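Local atomic coordinates of sulfide-quinone reductase (PDB entry 3HYW), a protein that oxidises hydrogen sulfide with the help of FAD, passing the electrons to a quinone and building up polysulfur that is probably released as cyclooctasulfur. Residues 45-53 with 162-170; 194-205 with 358-367. One frame throughout, in Å; residues are numbered along the deposited sequence.

How the contacts relate
Contact 1 (45-53 with 162-170) comes first along the chain, and both of its segments are complete before contact 2 (194-205 with 358-367) begins. Their centres lie 24 Å apart; the nearest atoms are about 7 Å from each other, so they do not touch. Contact 1 pairs helix 45-50 with helix 158-173, contact 2 a glycine-rich loop and the start of helix 202-212 with strand 355-361. Helix 202-212 joins the two, since L165 of helix 158-173 packs on its L209 and F210. Both contacts border the active-site region: in contact 1 P46 approaches the FAD and E162 the bound octathiocane, and in contact 2 F194 lines the pocket of that sulfur ring.

Contact 1 (45-53 with 162-170); sequences FPHLAMGWR and EFALMLHYE
P46 CG approaches OE1 of E162 at 3.7 Å, and its CB the sulfur of M166. Next, the methyl of M166 sits over one face of the H47 imidazole, a CH-pi contact 3.4 Å from CE to the ring centroid. The M166 chain reaches there by running extended beyond CG (chi2 -178°). NE2 of the same imidazole hydrogen-bonds OD2 of D350, whose backbone N bonds to OE2 of E162; that oxygen also salt-bridges the FAD-binding K382. A49 CB packs on CE2 of F163. Helix 45-50 and the 162-170 part of helix 158-173 run roughly the same way, their axes 10.0 Å apart at closest approach and crossing at -34°, and M50 is a knob in the hole formed by F163, M166, L167 and E170. Bends at chi2 and chi3 fold its tip back, bringing CE to 3.5 Å from CB of E170, while SD makes an oblique Met-aromatic contact with F163. After the Schellman motif at G51, W52 lays its indole across M166, its CZ3 3.7 Å from M166 CG. In the indole plane, NE1 donates to OE1 of E170 (3.0 Å, 150° at the hydrogen), reaching the carboxylate from above its plane; OE2 pairs with R174.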
loop_
_atom_site.group_PDB
_atom_site.type_symbol
_atom_site.label_atom_id
_atom_site.label_comp_id
_atom_site.label_asym_id
_atom_site.label_seq_id
_atom_site.Cartn_x
_atom_site.Cartn_y
_atom_site.Cartn_z
ATOM N N PHE A 45 -26.884 -15.587 6.984
ATOM C CA PHE A 45 -26.456 -16.340 8.167
ATOM C C PHE A 45 -25.504 -15.554 9.092
ATOM O O PHE A 45 -25.625 -15.657 10.317
ATOM C CB PHE A 45 -25.863 -17.716 7.802
ATOM C CG PHE A 45 -26.877 -18.722 7.279
ATOM C CD1 PHE A 45 -28.237 -18.415 7.202
ATOM C CD2 PHE A 45 -26.462 -19.994 6.899
ATOM C CE1 PHE A 45 -29.156 -19.350 6.722
ATOM C CE2 PHE A 45 -27.373 -20.941 6.428
ATOM C CZ PHE A 45 -28.723 -20.616 6.337
ATOM N N PRO A 46 -24.554 -14.776 8.521
ATOM C CA PRO A 46 -23.768 -13.902 9.407
ATOM C C PRO A 46 -24.625 -12.909 10.195
ATOM O O PRO A 46 -24.332 -12.619 11.357
ATOM C CB PRO A 46 -22.826 -13.162 8.441
ATOM C CG PRO A 46 -22.733 -14.064 7.228
ATOM C CD PRO A 46 -24.110 -14.667 7.113
ATOM N N HIS A 47 -25.674 -12.392 9.559
ATOM C CA HIS A 47 -26.611 -11.484 10.211
ATOM C C HIS A 47 -27.436 -12.229 11.256
ATOM O O HIS A 47 -27.730 -11.678 12.310
ATOM C CB HIS A 47 -27.533 -10.837 9.173
ATOM C CG HIS A 47 -26.811 -10.248 8.002
ATOM N ND1 HIS A 47 -26.184 -11.021 7.047
ATOM C CD2 HIS A 47 -26.622 -8.961 7.629
ATOM C CE1 HIS A 47 -25.631 -10.236 6.143
ATOM N NE2 HIS A 47 -25.889 -8.980 6.468
ATOM N N LEU A 48 -27.819 -13.474 10.959
ATOM C CA LEU A 48 -28.511 -14.314 11.947
ATOM C C LEU A 48 -27.630 -14.525 13.178
ATOM O O LEU A 48 -28.105 -14.451 14.310
ATOM C CB LEU A 48 -28.921 -15.664 11.350
ATOM C CG LEU A 48 -29.775 -16.608 12.219
ATOM C CD1 LEU A 48 -31.201 -16.059 12.442
ATOM C CD2 LEU A 48 -29.847 -18.003 11.624
ATOM N N ALA A 49 -26.343 -14.780 12.944
ATOM C CA ALA A 49 -25.373 -14.945 14.025
ATOM C C ALA A 49 -25.218 -13.679 14.858
ATOM O O ALA A 49 -24.938 -13.744 16.060
ATOM C CB ALA A 49 -24.034 -15.384 13.468
ATOM N N MET A 50 -25.403 -12.525 14.229
ATOM C CA MET A 50 -25.299 -11.260 14.944
ATOM C C MET A 50 -26.585 -10.909 15.689
ATOM O O MET A 50 -26.608 -9.966 16.473
ATOM C CB MET A 50 -24.913 -10.129 13.987
ATOM C CG MET A 50 -23.476 -10.188 13.471
ATOM S SD MET A 50 -22.237 -10.183 14.780
ATOM C CE MET A 50 -22.713 -8.729 15.715
ATOM N N GLY A 51 -27.652 -11.666 15.434
ATOM C CA GLY A 51 -28.956 -11.390 16.025
ATOM C C GLY A 51 -29.697 -10.317 15.252
ATOM O O GLY A 51 -30.657 -9.724 15.756
ATOM N N TRP A 52 -29.246 -10.070 14.021
ATOM C CA TRP A 52 -29.813 -9.022 13.184
ATOM C C TRP A 52 -30.926 -9.562 12.281
ATOM O O TRP A 52 -31.523 -8.811 11.510
ATOM C CB TRP A 52 -28.724 -8.342 12.347
ATOM C CG TRP A 52 -27.651 -7.625 13.149
ATOM C CD1 TRP A 52 -27.651 -7.372 14.495
ATOM C CD2 TRP A 52 -26.448 -7.046 12.635
ATOM N NE1 TRP A 52 -26.511 -6.692 14.853
ATOM C CE2 TRP A 52 -25.757 -6.472 13.728
ATOM C CE3 TRP A 52 -25.879 -6.962 11.354
ATOM C CZ2 TRP A 52 -24.528 -5.822 13.582
ATOM C CZ3 TRP A 52 -24.660 -6.311 11.211
ATOM C CH2 TRP A 52 -23.996 -5.751 12.322
ATOM N N ARG A 53 -31.178 -10.868 12.369
ATOM C CA ARG A 53 -32.274 -11.509 11.648
ATOM C C ARG A 53 -32.977 -12.509 12.554
ATOM O O ARG A 53 -32.365 -13.050 13.475
ATOM C CB ARG A 53 -31.768 -12.267 10.409
ATOM C CG ARG A 53 -31.091 -11.429 9.342
ATOM C CD ARG A 53 -32.023 -10.437 8.647
ATOM N NE ARG A 53 -31.352 -9.889 7.472
ATOM C CZ ARG A 53 -30.540 -8.832 7.478
ATOM N NH1 ARG A 53 -29.967 -8.441 6.343
ATOM N NH2 ARG A 53 -30.295 -8.169 8.607
ATOM N N GLU A 162 -16.962 -10.515 6.789
ATOM C CA GLU A 162 -18.250 -9.908 7.127
ATOM C C GLU A 162 -18.492 -9.936 8.625
ATOM O O GLU A 162 -18.807 -8.908 9.220
ATOM C CB GLU A 162 -19.411 -10.639 6.445
ATOM C CG GLU A 162 -19.639 -10.302 5.004
ATOM C CD GLU A 162 -20.934 -10.909 4.495
ATOM O OE1 GLU A 162 -21.073 -12.151 4.580
ATOM O OE2 GLU A 162 -21.815 -10.148 4.034
ATOM N N PHE A 163 -18.350 -11.119 9.219
ATOM C CA PHE A 163 -18.626 -11.320 10.643
ATOM C C PHE A 163 -17.703 -10.478 11.526
ATOM O O PHE A 163 -18.142 -9.898 12.521
ATOM C CB PHE A 163 -18.519 -12.808 11.019
ATOM C CG PHE A 163 -18.902 -13.101 12.450
ATOM C CD1 PHE A 163 -17.930 -13.176 13.448
ATOM C CD2 PHE A 163 -20.236 -13.289 12.802
ATOM C CE1 PHE A 163 -18.284 -13.434 14.779
ATOM C CE2 PHE A 163 -20.601 -13.549 14.132
ATOM C CZ PHE A 163 -19.622 -13.628 15.117
ATOM N N ALA A 164 -16.429 -10.419 11.163
ATOM C CA ALA A 164 -15.470 -9.617 11.912
ATOM C C ALA A 164 -15.859 -8.133 11.913
ATOM O O ALA A 164 -15.831 -7.475 12.959
ATOM C CB ALA A 164 -14.075 -9.815 11.360
ATOM N N LEU A 165 -16.232 -7.613 10.748
ATOM C CA LEU A 165 -16.560 -6.197 10.626
ATOM C C LEU A 165 -17.933 -5.855 11.207
ATOM O O LEU A 165 -18.121 -4.767 11.772
ATOM C CB LEU A 165 -16.394 -5.723 9.181
ATOM C CG LEU A 165 -14.908 -5.666 8.815
ATOM C CD1 LEU A 165 -14.690 -5.652 7.334
ATOM C CD2 LEU A 165 -14.222 -4.477 9.484
ATOM N N MET A 166 -18.863 -6.805 11.100
ATOM C CA MET A 166 -20.188 -6.709 11.729
ATOM C C MET A 166 -20.074 -6.661 13.248
ATOM O O MET A 166 -20.770 -5.886 13.902
ATOM C CB MET A 166 -21.068 -7.901 11.331
ATOM C CG MET A 166 -21.532 -7.886 9.893
ATOM S SD MET A 166 -22.608 -9.287 9.513
ATOM C CE MET A 166 -23.052 -8.866 7.857
ATOM N N LEU A 167 -19.209 -7.512 13.793
ATOM C CA LEU A 167 -18.969 -7.559 15.228
ATOM C C LEU A 167 -18.330 -6.261 15.724
ATOM O O LEU A 167 -18.764 -5.711 16.728
ATOM C CB LEU A 167 -18.119 -8.778 15.601
ATOM C CG LEU A 167 -17.858 -9.031 17.094
ATOM C CD1 LEU A 167 -19.170 -9.088 17.894
ATOM C CD2 LEU A 167 -17.037 -10.295 17.293
ATOM N N HIS A 168 -17.322 -5.767 15.007
ATOM C CA HIS A 168 -16.747 -4.441 15.281
ATOM C C HIS A 168 -17.833 -3.356 15.347
ATOM O O HIS A 168 -17.853 -2.538 16.271
ATOM C CB HIS A 168 -15.696 -4.067 14.222
ATOM C CG HIS A 168 -15.328 -2.614 14.230
ATOM N ND1 HIS A 168 -14.456 -2.072 15.149
ATOM C CD2 HIS A 168 -15.734 -1.585 13.446
ATOM C CE1 HIS A 168 -14.331 -0.777 14.928
ATOM N NE2 HIS A 168 -15.097 -0.454 13.900
ATOM N N TYR A 169 -18.715 -3.354 14.349
ATOM C CA TYR A 169 -19.830 -2.418 14.276
ATOM C C TYR A 169 -20.717 -2.526 15.519
ATOM O O TYR A 169 -21.022 -1.518 16.157
ATOM C CB TYR A 169 -20.647 -2.650 12.995
ATOM C CG TYR A 169 -21.927 -1.841 12.925
ATOM C CD1 TYR A 169 -21.922 -0.528 12.451
ATOM C CD2 TYR A 169 -23.144 -2.391 13.325
ATOM C CE1 TYR A 169 -23.101 0.222 12.388
ATOM C CE2 TYR A 169 -24.331 -1.647 13.260
ATOM C CZ TYR A 169 -24.296 -0.350 12.790
ATOM O OH TYR A 169 -25.459 0.379 12.726
ATOM N N GLU A 170 -21.105 -3.754 15.860
ATOM C CA GLU A 170 -21.950 -4.022 17.026
ATOM C C GLU A 170 -21.306 -3.559 18.332
ATOM O O GLU A 170 -21.967 -2.942 19.169
ATOM C CB GLU A 170 -22.297 -5.515 17.099
ATOM C CG GLU A 170 -23.173 -5.928 18.288
ATOM C CD GLU A 170 -24.611 -5.422 18.199
ATOM O OE1 GLU A 170 -25.135 -5.245 17.073
ATOM O OE2 GLU A 170 -25.221 -5.212 19.269
#

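Contact 2 (194-205 with 358-367); sequences FGVGGIGASKRL and FFADPVIPPR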
loop_
_atom_site.group_PDB
_atom_site.type_symbol
_atom_site.label_atom_id
_atom_site.label_comp_id
_atom_site.label_asym_id
_atom_site.label_seq_id
_atom_site.Cartn_x
_atom_site.Cartn_y
_atom_site.Cartn_z
ATOM N N PHE A 194 -9.210 -14.253 -0.674
ATOM C CA PHE A 194 -10.537 -14.870 -0.858
ATOM C C PHE A 194 -10.542 -16.251 -1.534
ATOM O O PHE A 194 -11.602 -16.752 -1.902
ATOM C CB PHE A 194 -11.496 -13.945 -1.627
ATOM C CG PHE A 194 -11.700 -12.585 -1.001
ATOM C CD1 PHE A 194 -11.942 -12.446 0.368
ATOM C CD2 PHE A 194 -11.694 -11.441 -1.801
ATOM C CE1 PHE A 194 -12.143 -11.178 0.939
ATOM C CE2 PHE A 194 -11.903 -10.168 -1.248
ATOM C CZ PHE A 194 -12.128 -10.037 0.128
ATOM N N GLY A 195 -9.376 -16.862 -1.698
ATOM C CA GLY A 195 -9.278 -18.103 -2.474
ATOM C C GLY A 195 -9.382 -17.867 -3.980
ATOM O O GLY A 195 -9.617 -18.802 -4.747
ATOM N N VAL A 196 -9.216 -16.616 -4.408
ATOM C CA VAL A 196 -9.297 -16.270 -5.835
ATOM C C VAL A 196 -8.110 -15.446 -6.347
ATOM O O VAL A 196 -8.137 -14.947 -7.483
ATOM C CB VAL A 196 -10.637 -15.532 -6.183
ATOM C CG1 VAL A 196 -11.841 -16.376 -5.811
ATOM C CG2 VAL A 196 -10.706 -14.179 -5.497
ATOM N N GLY A 197 -7.077 -15.300 -5.513
ATOM C CA GLY A 197 -5.911 -14.476 -5.844
ATOM C C GLY A 197 -6.227 -12.990 -5.856
ATOM O O GLY A 197 -5.617 -12.216 -6.593
ATOM N N GLY A 198 -7.187 -12.587 -5.030
ATOM C CA GLY A 198 -7.587 -11.188 -4.944
ATOM C C GLY A 198 -8.559 -10.781 -6.037
ATOM O O GLY A 198 -8.666 -11.443 -7.080
ATOM N N ILE A 199 -9.279 -9.690 -5.783
ATOM C CA ILE A 199 -10.172 -9.088 -6.763
ATOM C C ILE A 199 -9.792 -7.626 -6.841
ATOM O O ILE A 199 -10.060 -6.858 -5.916
ATOM C CB ILE A 199 -11.670 -9.263 -6.380
ATOM C CG1 ILE A 199 -12.049 -10.754 -6.370
ATOM C CG2 ILE A 199 -12.562 -8.516 -7.364
ATOM C CD1 ILE A 199 -13.276 -11.087 -5.527
ATOM N N GLY A 200 -9.150 -7.247 -7.941
ATOM C CA GLY A 200 -8.570 -5.908 -8.071
ATOM C C GLY A 200 -7.682 -5.636 -6.875
ATOM O O GLY A 200 -6.926 -6.508 -6.448
ATOM N N ALA A 201 -7.805 -4.443 -6.307
ATOM C CA ALA A 201 -7.045 -4.069 -5.118
ATOM C C ALA A 201 -7.754 -4.444 -3.804
ATOM O O ALA A 201 -7.786 -3.649 -2.865
ATOM C CB ALA A 201 -6.712 -2.571 -5.159
ATOM N N SER A 202 -8.299 -5.664 -3.732
ATOM C CA SER A 202 -8.981 -6.146 -2.522
ATOM C C SER A 202 -8.057 -6.277 -1.303
ATOM O O SER A 202 -8.496 -6.072 -0.172
ATOM C CB SER A 202 -9.688 -7.484 -2.785
ATOM O OG SER A 202 -8.774 -8.469 -3.240
ATOM N N LYS A 203 -6.793 -6.621 -1.534
ATOM C CA LYS A 203 -5.819 -6.740 -0.454
ATOM C C LYS A 203 -5.589 -5.376 0.197
ATOM O O LYS A 203 -5.714 -5.230 1.414
ATOM C CB LYS A 203 -4.502 -7.317 -0.985
ATOM C CG LYS A 203 -3.341 -7.304 0.005
ATOM C CD LYS A 203 -2.038 -7.619 -0.705
ATOM C CE LYS A 203 -0.873 -7.652 0.262
ATOM N NZ LYS A 203 0.410 -7.397 -0.445
ATOM N N ARG A 204 -5.270 -4.389 -0.639
ATOM C CA ARG A 204 -5.068 -3.004 -0.223
ATOM C C ARG A 204 -6.311 -2.442 0.472
ATOM O O ARG A 204 -6.198 -1.752 1.488
ATOM C CB ARG A 204 -4.687 -2.165 -1.453
ATOM C CG ARG A 204 -4.008 -0.829 -1.188
ATOM C CD ARG A 204 -3.133 -0.427 -2.388
ATOM N NE ARG A 204 -1.727 -0.769 -2.166
ATOM C CZ ARG A 204 -0.845 -1.089 -3.115
ATOM N NH1 ARG A 204 -1.196 -1.137 -4.392
ATOM N NH2 ARG A 204 0.409 -1.366 -2.777
ATOM N N LEU A 205 -7.486 -2.754 -0.072
ATOM C CA LEU A 205 -8.778 -2.330 0.476
ATOM C C LEU A 205 -9.053 -2.900 1.870
ATOM O O LEU A 205 -9.442 -2.163 2.774
ATOM C CB LEU A 205 -9.919 -2.730 -0.481
ATOM C CG LEU A 205 -11.372 -2.313 -0.199
ATOM C CD1 LEU A 205 -12.144 -2.124 -1.507
ATOM C CD2 LEU A 205 -12.123 -3.287 0.717
ATOM N N PHE A 358 -17.544 -6.440 -4.509
ATOM C CA PHE A 358 -16.560 -7.109 -5.348
ATOM C C PHE A 358 -17.266 -7.734 -6.542
ATOM O O PHE A 358 -18.338 -8.342 -6.403
ATOM C CB PHE A 358 -15.776 -8.163 -4.545
ATOM C CG PHE A 358 -15.095 -7.602 -3.325
ATOM C CD1 PHE A 358 -13.842 -7.001 -3.426
ATOM C CD2 PHE A 358 -15.722 -7.642 -2.077
ATOM C CE1 PHE A 358 -13.214 -6.463 -2.299
ATOM C CE2 PHE A 358 -15.111 -7.106 -0.950
ATOM C CZ PHE A 358 -13.852 -6.513 -1.059
ATOM N N PHE A 359 -16.692 -7.535 -7.720
ATOM C CA PHE A 359 -17.177 -8.169 -8.939
ATOM C C PHE A 359 -15.969 -8.694 -9.687
ATOM O O PHE A 359 -15.014 -7.956 -9.904
ATOM C CB PHE A 359 -17.958 -7.173 -9.814
ATOM C CG PHE A 359 -18.365 -7.725 -11.164
ATOM C CD1 PHE A 359 -17.925 -7.119 -12.339
ATOM C CD2 PHE A 359 -19.183 -8.851 -11.260
ATOM C CE1 PHE A 359 -18.297 -7.618 -13.589
ATOM C CE2 PHE A 359 -19.556 -9.359 -12.508
ATOM C CZ PHE A 359 -19.113 -8.741 -13.670
ATOM N N ALA A 360 -16.015 -9.974 -10.055
ATOM C CA ALA A 360 -14.950 -10.604 -10.822
ATOM C C ALA A 360 -15.554 -11.410 -11.968
ATOM O O ALA A 360 -16.397 -12.279 -11.743
ATOM C CB ALA A 360 -14.097 -11.492 -9.918
ATOM N N ASP A 361 -15.123 -11.108 -13.191
ATOM C CA ASP A 361 -15.669 -11.746 -14.389
ATOM C C ASP A 361 -14.588 -12.239 -15.363
ATOM O O ASP A 361 -13.966 -11.430 -16.053
ATOM C CB ASP A 361 -16.630 -10.794 -15.119
ATOM C CG ASP A 361 -17.173 -11.386 -16.418
ATOM O OD1 ASP A 361 -17.468 -12.594 -16.446
ATOM O OD2 ASP A 361 -17.295 -10.642 -17.414
ATOM N N PRO A 362 -14.372 -13.571 -15.427
ATOM C CA PRO A 362 -14.916 -14.568 -14.505
ATOM C C PRO A 362 -14.138 -14.564 -13.193
ATOM O O PRO A 362 -13.158 -13.836 -13.066
ATOM C CB PRO A 362 -14.702 -15.900 -15.248
ATOM C CG PRO A 362 -14.268 -15.526 -16.645
ATOM C CD PRO A 362 -13.598 -14.205 -16.507
ATOM N N VAL A 363 -14.572 -15.362 -12.224
ATOM C CA VAL A 363 -13.853 -15.461 -10.953
ATOM C C VAL A 363 -12.488 -16.123 -11.179
ATOM O O VAL A 363 -11.472 -15.666 -10.658
ATOM C CB VAL A 363 -14.687 -16.198 -9.870
ATOM C CG1 VAL A 363 -14.000 -16.126 -8.524
ATOM C CG2 VAL A 363 -16.036 -15.556 -9.737
ATOM N N ILE A 364 -12.470 -17.177 -11.985
ATOM C CA ILE A 364 -11.228 -17.871 -12.328
ATOM C C ILE A 364 -10.502 -17.124 -13.459
ATOM O O ILE A 364 -11.071 -16.931 -14.537
ATOM C CB ILE A 364 -11.509 -19.347 -12.719
ATOM C CG1 ILE A 364 -12.212 -20.082 -11.563
ATOM C CG2 ILE A 364 -10.217 -20.066 -13.115
ATOM C CD1 ILE A 364 -12.920 -21.373 -11.985
ATOM N N PRO A 365 -9.250 -16.676 -13.206
ATOM C CA PRO A 365 -8.476 -15.938 -14.212
ATOM C C PRO A 365 -8.143 -16.786 -15.452
ATOM O O PRO A 365 -8.172 -18.014 -15.367
ATOM C CB PRO A 365 -7.192 -15.563 -13.463
ATOM C CG PRO A 365 -7.532 -15.675 -12.016
ATOM C CD PRO A 365 -8.498 -16.823 -11.949
ATOM N N PRO A 366 -7.827 -16.140 -16.595
ATOM C CA PRO A 366 -7.744 -14.686 -16.833
ATOM C C PRO A 366 -9.105 -13.983 -16.807
ATOM O O PRO A 366 -10.092 -14.513 -17.314
ATOM C CB PRO A 366 -7.122 -14.583 -18.233
ATOM C CG PRO A 366 -6.613 -15.959 -18.554
ATOM C CD PRO A 366 -7.487 -16.903 -17.809
ATOM N N ARG A 367 -9.141 -12.794 -16.216
ATOM C CA ARG A 367 -10.391 -12.058 -16.063
ATOM C C ARG A 367 -10.564 -11.000 -17.144
ATOM O O ARG A 367 -9.591 -10.391 -17.591
ATOM C CB ARG A 367 -10.461 -11.409 -14.680
ATOM C CG ARG A 367 -10.271 -12.376 -13.536
ATOM C CD ARG A 367 -10.866 -11.828 -12.264
ATOM N NE ARG A 367 -10.874 -12.829 -11.199
ATOM C CZ ARG A 367 -10.162 -12.743 -10.076
ATOM N NH1 ARG A 367 -10.243 -13.708 -9.172
ATOM N NH2 ARG A 367 -9.386 -11.687 -9.846
#
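R367 reaches across to the loop 194-201 and hydrogen-bonds two of its carbonyls: NH1 to O of V196 at 3.0 Å and NH2 to O of G198 at 2.9 Å. The second is the straighter bond, 153° at the hydrogen, and lies in the carbonyl plane of G198; the first is more bent and tilted from the V196 carbonyl plane. One side chain thus ties a glycine-rich loop leading into helix 202-212 to the turn that follows strand 355-361, the middle strand of a three-stranded antiparallel sheet. The other half of the joint is apolar. F194 turns the edge of its ring, at CE2, to the face of F358, a T-shaped pair with centroids 5.3 Å apart and planes at 68°. F194 lines the pocket of the bound octathiocane, so F358 packs against a wall residue of that site. Round the same F358 ring, CB of S202 and CD2 of L205 come in obliquely. I199 fills the middle, its CD1 toward CB of F358 and its CG1 toward CB of A360, while V196 CG1 and V363 CG1 press together at 3.5 Å, tighter than usual for carbons.

Further out, the groups that set these contacts are held. OG of S202, placed between its backbone N and carbonyl carbon (chi1 58°), accepts from N of I199 and also bonds to O of G192, fixing the loop just ahead of the helix. F194 also meets Y161 edge-to-face. P365 and R367 pack on N214 of a neighbouring subunit of the homotrimer. The R367 guanidinium is steadied from its own turn, which has cis peptide bonds before P362 and before P366: NE and NH1 grip the single O of V363 side-on, the NH1 bond being 2.7 Å long.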